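Local coordinates for protein N-terminal acetyltransferase B complex subunit NAT3 (Candida albicans, PDB 5K04) that acts, within the NatB complex, as the N-terminal acetyltransferase subunit that binds coenzyme A and acetylates the amino termini of proteins, at residues Leu93-Glu96 / Leu97-Leu100. Sequence-based numbering, arbitrary orientation.
Sequences LCLE and LENL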
loop_
_atom_site.group_PDB
_atom_site.type_symbol
_atom_site.label_atom_id
_atom_site.label_comp_id
_atom_site.label_asym_id
_atom_site.label_seq_id
_atom_site.Cartn_x
_atom_site.Cartn_y
_atom_site.Cartn_z
ATOM N N LEU B 93 0.820 4.655 24.900
ATOM C CA LEU B 93 1.769 5.036 23.852
ATOM C C LEU B 93 2.547 6.299 24.226
ATOM O O LEU B 93 3.762 6.384 23.989
ATOM C CB LEU B 93 1.021 5.246 22.534
ATOM C CG LEU B 93 0.483 3.979 21.862
ATOM C CD1 LEU B 93 -0.534 4.335 20.798
ATOM C CD2 LEU B 93 1.619 3.167 21.254
ATOM N N CYS B 94 1.861 7.288 24.814
ATOM C CA CYS B 94 2.534 8.507 25.252
ATOM C C CYS B 94 3.458 8.234 26.445
ATOM O O CYS B 94 4.587 8.741 26.498
ATOM C CB CYS B 94 1.486 9.594 25.574
ATOM S SG CYS B 94 0.458 10.151 24.231
ATOM N N LEU B 95 3.016 7.388 27.386
ATOM C CA LEU B 95 3.815 7.090 28.574
ATOM C C LEU B 95 5.045 6.225 28.264
ATOM O O LEU B 95 6.068 6.341 28.943
ATOM C CB LEU B 95 2.935 6.409 29.610
ATOM C CG LEU B 95 1.988 7.308 30.397
ATOM C CD1 LEU B 95 1.257 6.480 31.456
ATOM C CD2 LEU B 95 2.753 8.461 31.045
ATOM N N GLU B 96 4.968 5.369 27.241
ATOM C CA GLU B 96 6.106 4.540 26.840
ATOM C C GLU B 96 7.317 5.376 26.404
ATOM O O GLU B 96 8.458 4.912 26.508
ATOM C CB GLU B 96 5.667 3.599 25.709
ATOM C CG GLU B 96 6.794 2.895 24.935
ATOM C CD GLU B 96 7.578 1.865 25.749
ATOM O OE1 GLU B 96 8.616 1.384 25.235
ATOM O OE2 GLU B 96 7.165 1.525 26.882
ATOM N N LEU B 97 7.089 6.593 25.890
ATOM C CA LEU B 97 8.197 7.489 25.561
ATOM C C LEU B 97 9.117 7.692 26.760
ATOM O O LEU B 97 10.345 7.701 26.621
ATOM C CB LEU B 97 7.655 8.835 25.086
ATOM C CG LEU B 97 7.010 8.849 23.706
ATOM C CD1 LEU B 97 6.268 10.154 23.475
ATOM C CD2 LEU B 97 8.073 8.662 22.657
ATOM N N GLU B 98 8.534 7.837 27.951
ATOM C CA GLU B 98 9.290 8.133 29.156
ATOM C C GLU B 98 10.173 6.967 29.586
ATOM O O GLU B 98 11.037 7.159 30.446
ATOM C CB GLU B 98 8.305 8.544 30.264
ATOM C CG GLU B 98 7.411 9.734 29.852
ATOM C CD GLU B 98 6.321 10.075 30.876
ATOM O OE1 GLU B 98 6.471 9.716 32.068
ATOM O OE2 GLU B 98 5.311 10.703 30.486
ATOM N N ASN B 99 9.972 5.772 29.003
ATOM C CA ASN B 99 10.819 4.600 29.223
ATOM C C ASN B 99 12.047 4.548 28.321
ATOM O O ASN B 99 12.995 3.813 28.630
ATOM C CB ASN B 99 10.012 3.318 28.995
ATOM C CG ASN B 99 8.924 3.122 30.035
ATOM O OD1 ASN B 99 8.956 3.731 31.116
ATOM N ND2 ASN B 99 7.958 2.255 29.722
ATOM N N LEU B 100 12.040 5.279 27.208
ATOM C CA LEU B 100 13.139 5.244 26.253
ATOM C C LEU B 100 14.273 6.152 26.719
ATOM O O LEU B 100 14.037 7.294 27.132
ATOM C CB LEU B 100 12.631 5.658 24.877
ATOM C CG LEU B 100 11.365 4.883 24.496
ATOM C CD1 LEU B 100 10.835 5.269 23.109
ATOM C CD2 LEU B 100 11.607 3.382 24.571
#
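Glu96 reaches forward to Asn99, whose ND2 donates a hydrogen bond to Glu96 OE2 (3.0 Å). The amide meets the carboxylate from above its plane, and the two flat groups stand almost perpendicular, 85° apart. Glu96 gets there with CG anti to the backbone N (chi1 166°) and a bend at chi2. Its other oxygen, OE1, lies against Leu100 CD2 at 3.7 Å. Glu96 and Asn99 are also joined through the backbone, Asn99 N donating to Glu96 O at 3.0 Å. One residue earlier, Glu98 N donates a hydrogen bond to Leu95 O (3.1 Å), while the bond from Leu97 N to Cys94 O is weak. These i to i-3 bonds carry the chain on toward helix 101-104, whose N-cap residue is Leu100. Leu95 CD2 lies 3.4 Å from Glu98 OE2 in a van der Waals contact; the charge of that carboxylate is paired with Lys161 in a salt bridge. Asn99 ND2 has a second acceptor, Lys244 O of the partner subunit, whose Phe245 packs on Glu96. Leu97 touches Met58 and Ala60 of strand 53-65, Leu93 and Cys94 touch Val78 of strand 70-80, and Tyr44 of strand 43-48 meets Glu96, Leu97 and Leu100, seating this segment on the GNAT sheet.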